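Long-range contacts in penicillin binding protein 2X (Streptococcus thermophilus, PDB 5U47), which probably cross-links peptidoglycan strands as a transpeptidase of the septal cell-wall machinery, and is a penicillin-binding target that beta-lactams are thought to inactivate by acylation: residues 682-690 with 699-707; 423-431 with 464-472. The protein carries 1 engineered substitution. All blocks are in the same frame, centred on the assembly; numbering follows the deposited sequence. Where two conformers were deposited one is given.

Contact 1 of 2, residues 682-690 with 699-707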
loop_
_atom_site.group_PDB
_atom_site.type_symbol
_atom_site.label_atom_id
_atom_site.label_comp_id
_atom_site.label_asym_id
_atom_site.label_seq_id
_atom_site.Cartn_x
_atom_site.Cartn_y
_atom_site.Cartn_z
ATOM N N GLY A 682 -15.916 26.427 -4.940
ATOM C CA GLY A 682 -15.497 25.333 -5.775
ATOM C C GLY A 682 -14.017 25.079 -5.949
ATOM O O GLY A 682 -13.157 25.761 -5.399
ATOM N N THR A 683 -13.762 24.035 -6.720
ATOM C CA THR A 683 -12.444 23.595 -7.065
ATOM C C THR A 683 -12.338 23.707 -8.577
ATOM O O THR A 683 -13.342 23.683 -9.292
ATOM C CB THR A 683 -12.203 22.125 -6.658
ATOM O OG1 THR A 683 -13.310 21.332 -7.097
ATOM C CG2 THR A 683 -12.077 21.982 -5.163
ATOM N N VAL A 684 -11.111 23.803 -9.039
ATOM C CA VAL A 684 -10.808 23.986 -10.444
ATOM C C VAL A 684 -11.336 22.841 -11.315
ATOM O O VAL A 684 -11.091 21.645 -11.020
ATOM C CB VAL A 684 -9.287 24.102 -10.634
ATOM C CG1 VAL A 684 -8.901 24.193 -12.109
ATOM C CG2 VAL A 684 -8.752 25.288 -9.857
ATOM N N THR A 685 -12.068 23.214 -12.364
ATOM C CA THR A 685 -12.560 22.248 -13.360
ATOM C C THR A 685 -11.956 22.498 -14.746
ATOM O O THR A 685 -12.010 21.622 -15.593
ATOM C CB THR A 685 -14.095 22.228 -13.480
ATOM O OG1 THR A 685 -14.583 23.547 -13.785
ATOM C CG2 THR A 685 -14.729 21.713 -12.184
ATOM N N LYS A 686 -11.424 23.697 -14.983
ATOM C CA LYS A 686 -10.789 24.017 -16.267
ATOM C C LYS A 686 -9.764 25.128 -16.067
ATOM O O LYS A 686 -9.907 25.966 -15.172
ATOM C CB LYS A 686 -11.821 24.448 -17.330
ATOM C CG LYS A 686 -12.910 23.425 -17.646
ATOM C CD LYS A 686 -13.822 23.851 -18.787
ATOM C CE LYS A 686 -13.082 23.893 -20.119
ATOM N NZ LYS A 686 -14.000 24.204 -21.253
ATOM N N GLN A 687 -8.723 25.118 -16.900
ATOM C CA GLN A 687 -7.681 26.154 -16.875
ATOM C C GLN A 687 -7.454 26.543 -18.339
ATOM O O GLN A 687 -7.467 25.686 -19.206
ATOM C CB GLN A 687 -6.407 25.654 -16.187
ATOM C CG GLN A 687 -5.724 24.463 -16.835
ATOM C CD GLN A 687 -4.654 23.897 -15.927
ATOM O OE1 GLN A 687 -4.969 23.215 -14.963
ATOM N NE2 GLN A 687 -3.392 24.161 -16.234
ATOM N N SER A 688 -7.293 27.837 -18.603
ATOM C CA SER A 688 -7.163 28.350 -19.981
ATOM C C SER A 688 -5.756 28.186 -20.546
ATOM O O SER A 688 -5.557 28.332 -21.744
ATOM C CB SER A 688 -7.575 29.827 -20.040
ATOM O OG SER A 688 -6.651 30.646 -19.318
ATOM N N VAL A 689 -4.783 27.910 -19.681
ATOM C CA VAL A 689 -3.409 27.655 -20.121
ATOM C C VAL A 689 -3.077 26.206 -19.751
ATOM O O VAL A 689 -3.260 25.808 -18.602
ATOM C CB VAL A 689 -2.417 28.610 -19.450
ATOM C CG1 VAL A 689 -0.996 28.309 -19.923
ATOM C CG2 VAL A 689 -2.800 30.062 -19.769
ATOM N N ALA A 690 -2.577 25.445 -20.715
ATOM C CA ALA A 690 -2.290 24.022 -20.514
ATOM C C ALA A 690 -1.154 23.756 -19.533
ATOM O O ALA A 690 -0.203 24.541 -19.431
ATOM C CB ALA A 690 -1.982 23.358 -21.841
ATOM N N LYS A 699 1.322 34.973 -17.756
ATOM C CA LYS A 699 0.979 36.184 -16.994
ATOM C C LYS A 699 -0.445 36.158 -16.491
ATOM O O LYS A 699 -0.753 36.753 -15.456
ATOM C CB LYS A 699 1.119 37.431 -17.878
ATOM C CG LYS A 699 2.415 37.543 -18.674
ATOM C CD LYS A 699 3.657 37.467 -17.798
ATOM C CE LYS A 699 4.917 37.683 -18.624
ATOM N NZ LYS A 699 6.143 37.611 -17.782
ATOM N N LYS A 700 -1.308 35.478 -17.244
ATOM C CA LYS A 700 -2.730 35.412 -16.952
ATOM C C LYS A 700 -3.302 34.025 -17.207
ATOM O O LYS A 700 -2.906 33.346 -18.155
ATOM C CB LYS A 700 -3.493 36.368 -17.877
ATOM C CG LYS A 700 -3.086 37.827 -17.794
ATOM C CD LYS A 700 -3.900 38.675 -18.768
ATOM C CE LYS A 700 -3.474 40.127 -18.720
ATOM N NZ LYS A 700 -4.421 40.981 -19.493
ATOM N N ILE A 701 -4.241 33.616 -16.357
ATOM C CA ILE A 701 -4.943 32.375 -16.558
ATOM C C ILE A 701 -6.401 32.582 -16.180
ATOM O O ILE A 701 -6.714 33.287 -15.210
ATOM C CB ILE A 701 -4.401 31.223 -15.691
ATOM C CG1 ILE A 701 -2.882 31.060 -15.819
ATOM C CG2 ILE A 701 -5.090 29.923 -16.072
ATOM C CD1 ILE A 701 -2.298 30.063 -14.831
ATOM N N THR A 702 -7.289 31.994 -16.968
ATOM C CA THR A 702 -8.699 31.965 -16.627
ATOM C C THR A 702 -8.944 30.584 -16.025
ATOM O O THR A 702 -8.729 29.550 -16.673
ATOM C CB THR A 702 -9.632 32.220 -17.817
ATOM O OG1 THR A 702 -9.441 33.551 -18.280
ATOM C CG2 THR A 702 -11.095 32.069 -17.393
ATOM N N ILE A 703 -9.364 30.582 -14.770
ATOM C CA ILE A 703 -9.660 29.356 -14.042
ATOM C C ILE A 703 -11.164 29.236 -13.832
ATOM O O ILE A 703 -11.796 30.149 -13.282
ATOM C CB ILE A 703 -8.991 29.409 -12.666
ATOM C CG1 ILE A 703 -7.469 29.281 -12.808
ATOM C CG2 ILE A 703 -9.549 28.347 -11.719
ATOM C CD1 ILE A 703 -6.992 27.923 -13.267
ATOM N N THR A 704 -11.713 28.091 -14.218
ATOM C CA THR A 704 -13.110 27.788 -14.004
ATOM C C THR A 704 -13.203 26.952 -12.733
ATOM O O THR A 704 -12.448 25.985 -12.552
ATOM C CB THR A 704 -13.698 27.020 -15.198
ATOM O OG1 THR A 704 -13.521 27.801 -16.383
ATOM C CG2 THR A 704 -15.208 26.727 -15.005
ATOM N N LEU A 705 -14.111 27.339 -11.849
ATOM C CA LEU A 705 -14.349 26.628 -10.596
ATOM C C LEU A 705 -15.714 25.925 -10.653
ATOM O O LEU A 705 -16.678 26.471 -11.173
ATOM C CB LEU A 705 -14.342 27.599 -9.410
ATOM C CG LEU A 705 -13.068 28.395 -9.175
ATOM C CD1 LEU A 705 -13.313 29.443 -8.100
ATOM C CD2 LEU A 705 -11.921 27.475 -8.809
ATOM N N GLY A 706 -15.770 24.710 -10.118
ATOM C CA GLY A 706 -17.003 23.924 -10.056
ATOM C C GLY A 706 -17.215 23.480 -8.615
ATOM O O GLY A 706 -16.401 22.730 -8.060
ATOM N N ASP A 707 -18.286 23.975 -7.991
ATOM C CA ASP A 707 -18.606 23.597 -6.597
ATOM C C ASP A 707 -19.587 22.416 -6.602
ATOM O O ASP A 707 -19.212 21.318 -7.033
ATOM C CB ASP A 707 -19.107 24.801 -5.744
ATOM C CG ASP A 707 -20.213 25.627 -6.429
ATOM O OD1 ASP A 707 -20.235 25.720 -7.677
ATOM O OD2 ASP A 707 -21.045 26.220 -5.706
ATOM O OXT ASP A 707 -20.753 22.499 -6.205
#

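Contact 2 of 2, residues 423-431 with 464-472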
loop_
_atom_site.group_PDB
_atom_site.type_symbol
_atom_site.label_atom_id
_atom_site.label_comp_id
_atom_site.label_asym_id
_atom_site.label_seq_id
_atom_site.Cartn_x
_atom_site.Cartn_y
_atom_site.Cartn_z
ATOM N N PHE A 423 -5.063 4.124 -13.887
ATOM C CA PHE A 423 -6.353 3.490 -14.150
ATOM C C PHE A 423 -7.530 4.246 -13.521
ATOM O O PHE A 423 -8.643 4.217 -14.070
ATOM C CB PHE A 423 -6.402 2.026 -13.682
ATOM C CG PHE A 423 -5.488 1.086 -14.444
ATOM C CD1 PHE A 423 -5.356 1.161 -15.827
ATOM C CD2 PHE A 423 -4.834 0.061 -13.777
ATOM C CE1 PHE A 423 -4.538 0.259 -16.524
ATOM C CE2 PHE A 423 -4.016 -0.834 -14.465
ATOM C CZ PHE A 423 -3.867 -0.726 -15.835
ATOM N N THR A 424 -7.307 4.935 -12.398
ATOM C CA THR A 424 -8.415 5.651 -11.782
ATOM C C THR A 424 -8.977 6.746 -12.699
ATOM O O THR A 424 -10.159 7.031 -12.616
ATOM C CB THR A 424 -8.090 6.289 -10.397
ATOM O OG1 THR A 424 -7.040 7.255 -10.536
ATOM C CG2 THR A 424 -7.700 5.268 -9.408
ATOM N N ALA A 425 -8.147 7.368 -13.550
ATOM C CA ALA A 425 -8.633 8.422 -14.438
ATOM C C ALA A 425 -9.561 7.817 -15.495
ATOM O O ALA A 425 -10.533 8.419 -15.906
ATOM C CB ALA A 425 -7.481 9.155 -15.094
ATOM N N ILE A 426 -9.264 6.594 -15.907
ATOM C CA ILE A 426 -10.096 5.898 -16.872
ATOM C C ILE A 426 -11.444 5.540 -16.244
ATOM O O ILE A 426 -12.477 5.722 -16.882
ATOM C CB ILE A 426 -9.382 4.636 -17.371
ATOM C CG1 ILE A 426 -8.044 5.000 -18.034
ATOM C CG2 ILE A 426 -10.278 3.834 -18.321
ATOM C CD1 ILE A 426 -8.159 5.792 -19.315
ATOM N N SER A 427 -11.414 5.050 -15.001
ATOM C CA SER A 427 -12.600 4.612 -14.262
ATOM C C SER A 427 -13.429 5.731 -13.635
ATOM O O SER A 427 -14.591 5.507 -13.273
ATOM C CB SER A 427 -12.195 3.684 -13.095
ATOM O OG SER A 427 -11.659 4.441 -11.977
ATOM N N ASN A 428 -12.830 6.906 -13.477
ATOM C CA ASN A 428 -13.484 8.035 -12.802
ATOM C C ASN A 428 -13.599 9.300 -13.696
ATOM O O ASN A 428 -13.126 10.384 -13.323
ATOM C CB ASN A 428 -12.691 8.341 -11.510
ATOM C CG ASN A 428 -13.318 9.440 -10.672
ATOM O OD1 ASN A 428 -14.508 9.425 -10.419
ATOM N ND2 ASN A 428 -12.493 10.400 -10.218
ATOM N N ASN A 429 -14.218 9.142 -14.874
ATOM C CA ASN A 429 -14.520 10.257 -15.786
ATOM C C ASN A 429 -13.343 11.180 -16.146
ATOM O O ASN A 429 -13.511 12.395 -16.328
ATOM C CB ASN A 429 -15.689 11.073 -15.198
ATOM C CG ASN A 429 -16.944 10.231 -15.014
ATOM O OD1 ASN A 429 -17.473 10.101 -13.901
ATOM N ND2 ASN A 429 -17.382 9.602 -16.080
ATOM N N GLY A 430 -12.161 10.598 -16.261
ATOM C CA GLY A 430 -10.962 11.344 -16.601
ATOM C C GLY A 430 -10.203 11.941 -15.431
ATOM O O GLY A 430 -9.092 12.411 -15.617
ATOM N N ILE A 431 -10.789 11.875 -14.230
ATOM C CA ILE A 431 -10.252 12.507 -13.004
ATOM C C ILE A 431 -9.416 11.517 -12.210
ATOM O O ILE A 431 -9.944 10.587 -11.609
ATOM C CB ILE A 431 -11.420 13.037 -12.130
ATOM C CG1 ILE A 431 -12.297 13.990 -12.959
ATOM C CG2 ILE A 431 -10.911 13.722 -10.859
ATOM C CD1 ILE A 431 -13.633 14.290 -12.326
ATOM N N GLN A 464 -15.421 12.240 -21.799
ATOM C CA GLN A 464 -15.811 11.545 -23.022
ATOM C C GLN A 464 -14.712 10.571 -23.478
ATOM O O GLN A 464 -15.008 9.438 -23.857
ATOM C CB GLN A 464 -16.169 12.548 -24.131
ATOM C CG GLN A 464 -16.666 11.898 -25.412
ATOM C CD GLN A 464 -17.028 12.901 -26.491
ATOM O OE1 GLN A 464 -17.071 14.106 -26.250
ATOM N NE2 GLN A 464 -17.287 12.403 -27.696
ATOM N N ALA A 465 -13.454 11.000 -23.430
ATOM C CA ALA A 465 -12.337 10.115 -23.818
ATOM C C ALA A 465 -12.253 8.873 -22.918
ATOM O O ALA A 465 -12.050 7.750 -23.402
ATOM C CB ALA A 465 -11.019 10.867 -23.798
ATOM N N ALA A 466 -12.425 9.078 -21.613
ATOM C CA ALA A 466 -12.408 7.974 -20.663
ATOM C C ALA A 466 -13.554 6.994 -20.947
ATOM O O ALA A 466 -13.357 5.798 -20.964
ATOM C CB ALA A 466 -12.513 8.499 -19.244
ATOM N N SER A 467 -14.746 7.535 -21.163
ATOM C CA SER A 467 -15.925 6.733 -21.424
ATOM C C SER A 467 -15.798 5.911 -22.713
ATOM O O SER A 467 -16.164 4.727 -22.756
ATOM C CB SER A 467 -17.135 7.660 -21.523
ATOM O OG SER A 467 -18.265 6.965 -22.012
ATOM N N GLU A 468 -15.301 6.552 -23.770
ATOM C CA GLU A 468 -15.091 5.862 -25.045
ATOM C C GLU A 468 -14.019 4.785 -24.918
ATOM O O GLU A 468 -14.166 3.694 -25.477
ATOM C CB GLU A 468 -14.802 6.855 -26.180
ATOM C CG GLU A 468 -16.030 7.690 -26.497
ATOM C CD GLU A 468 -15.817 8.699 -27.611
ATOM O OE1 GLU A 468 -16.763 9.482 -27.900
ATOM O OE2 GLU A 468 -14.713 8.715 -28.199
ATOM N N THR A 469 -12.961 5.082 -24.177
ATOM C CA THR A 469 -11.906 4.108 -23.933
ATOM C C THR A 469 -12.499 2.866 -23.246
ATOM O O THR A 469 -12.236 1.741 -23.680
ATOM C CB THR A 469 -10.754 4.700 -23.086
ATOM O OG1 THR A 469 -10.151 5.784 -23.798
ATOM C CG2 THR A 469 -9.687 3.657 -22.811
ATOM N N ARG A 470 -13.342 3.080 -22.227
ATOM C CA ARG A 470 -13.973 1.959 -21.510
ATOM C C ARG A 470 -14.866 1.132 -22.428
ATOM O O ARG A 470 -14.877 -0.093 -22.341
ATOM C CB ARG A 470 -14.769 2.426 -20.293
ATOM C CG ARG A 470 -13.909 2.944 -19.131
ATOM C CD ARG A 470 -14.703 3.048 -17.830
ATOM N NE ARG A 470 -15.964 3.779 -17.992
ATOM C CZ ARG A 470 -16.095 5.109 -18.021
ATOM N NH1 ARG A 470 -15.041 5.926 -17.913
ATOM N NH2 ARG A 470 -17.299 5.640 -18.184
ATOM N N ASN A 471 -15.599 1.797 -23.312
ATOM C CA ASN A 471 -16.449 1.085 -24.260
ATOM C C ASN A 471 -15.602 0.261 -25.254
ATOM O O ASN A 471 -15.919 -0.896 -25.510
ATOM C CB ASN A 471 -17.399 2.024 -24.984
ATOM C CG ASN A 471 -18.306 1.277 -25.946
ATOM O OD1 ASN A 471 -18.999 0.338 -25.551
ATOM N ND2 ASN A 471 -18.283 1.667 -27.212
ATOM N N TYR A 472 -14.520 0.828 -25.787
ATOM C CA TYR A 472 -13.646 0.054 -26.690
ATOM C C TYR A 472 -13.068 -1.162 -25.966
ATOM O O TYR A 472 -12.898 -2.224 -26.562
ATOM C CB TYR A 472 -12.512 0.907 -27.291
ATOM C CG TYR A 472 -12.986 1.963 -28.268
ATOM C CD1 TYR A 472 -13.671 1.604 -29.420
ATOM C CD2 TYR A 472 -12.707 3.310 -28.072
ATOM C CE1 TYR A 472 -14.106 2.560 -30.334
ATOM C CE2 TYR A 472 -13.140 4.266 -28.973
ATOM C CZ TYR A 472 -13.834 3.882 -30.101
ATOM O OH TYR A 472 -14.257 4.828 -30.997
#

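Contact 1 of 2, residues 682-690 with 699-707
Opposite Thr704 stand two residues, Thr685 and Lys686, a classic beta bulge in the antiparallel pairing of strands 683-687 and 700-706. The pair belongs to the small three-stranded sheet of the C-terminal PASTA domain. Thr704 O takes a nearly straight bond from Thr685 N at 2.8 Å and a weak one from Lys686 N. Before the bulge, Gly706 N donates to Thr683 O at 2.8 Å. After it, Thr704 N donates to Lys686 O at 2.9 Å. The face with Val684, Gln687, Ile703 and Leu705 is mainly apolar. Val684 CG2 touches Ile703 CG2 at 3.7 Å and also meets Leu705 CD2. Gln687 CB lies against Ile703 CD1. Helix 660-670 covers this face through Val663, which packs on Val684. The amide of Gln687 turns away to the loop that carries Pro653 and Met655, where OE1 accepts from Met655 N, and NE2 donates to Pro653 O and, in its amide plane, to Val689 O. Beyond the strand, Ser688 takes over the pairing. With chi1 at 67° Ser688 OG is folded over its own backbone toward the facing strand, where it accepts from Thr702 N at 2.8 Å, with an N-H...O angle of 172°.

Contact 2 of 2, residues 423-431 with 464-472
Ala466, on helix 463-478, is the first residue of segment 464-472 to press on the C-terminal end of helix 416-427. Its CB points toward segment 423-431 and touches both the helix end and the turn that follows, 3.6 Å from Ile426 O and 3.7 Å from Gly430 N. The turn is a type I' beta turn from Asn428 to Ile431. Gly430 N closes back on Ala425 O at 2.7 Å, and the backbone angles of Gly430 call for glycine. Ser467 CA lies over one face of the Arg470 guanidinium, offset toward its rim. Thr469 points toward Ile426, and its CG2 makes a loose contact with Ile426 CD1. Its OG1 is turned back to Ala465 O of its own helix. Arg470 carries the polar part of the contact. Its CG meets Ile426 CG2 at 3.8 Å as the two side chains run antiparallel alongside each other. A bend at chi3 (-51°) brings the guanidinium back to the C-terminal end of helix 416-427. There NH1 donates to Ile426 O at 2.8 Å, almost in line with the C=O bond, though the N-H...O angle is only 144°. Arg470 NE and NH2 donate to Ser536 O and Glu537 O, so three backbone carbonyls hold the group. The two helical segments cross at 94°, with axes 9.0 Å apart, in the transpeptidase domain. Met300 of helix 297-308 and Met533 of strand 526-534 pack on Ile426, while Ser303 of helix 297-308 touches Thr469.

Overall arrangement
Contact 2 lies in the transpeptidase domain and contact 1 in the second PASTA domain, at the C-terminus. They follow one another along the chain. Their centres are about 21 Å apart and their nearest atoms about 8 Å, so they do not touch. Ile431, in the turn of contact 2, packs on Tyr656. That residue lies in the same loop as Met655, whose backbone N is bonded by Gln687 of contact 1. This loop therefore links the two regions. Contact 2 is the one near the probable active site, where Ser295 and Lys298 fit the SxxK motif, with Ser354 of an SxN-type and Lys505 of a KSG-type motif. Thr469 comes near this group but makes no contact with it.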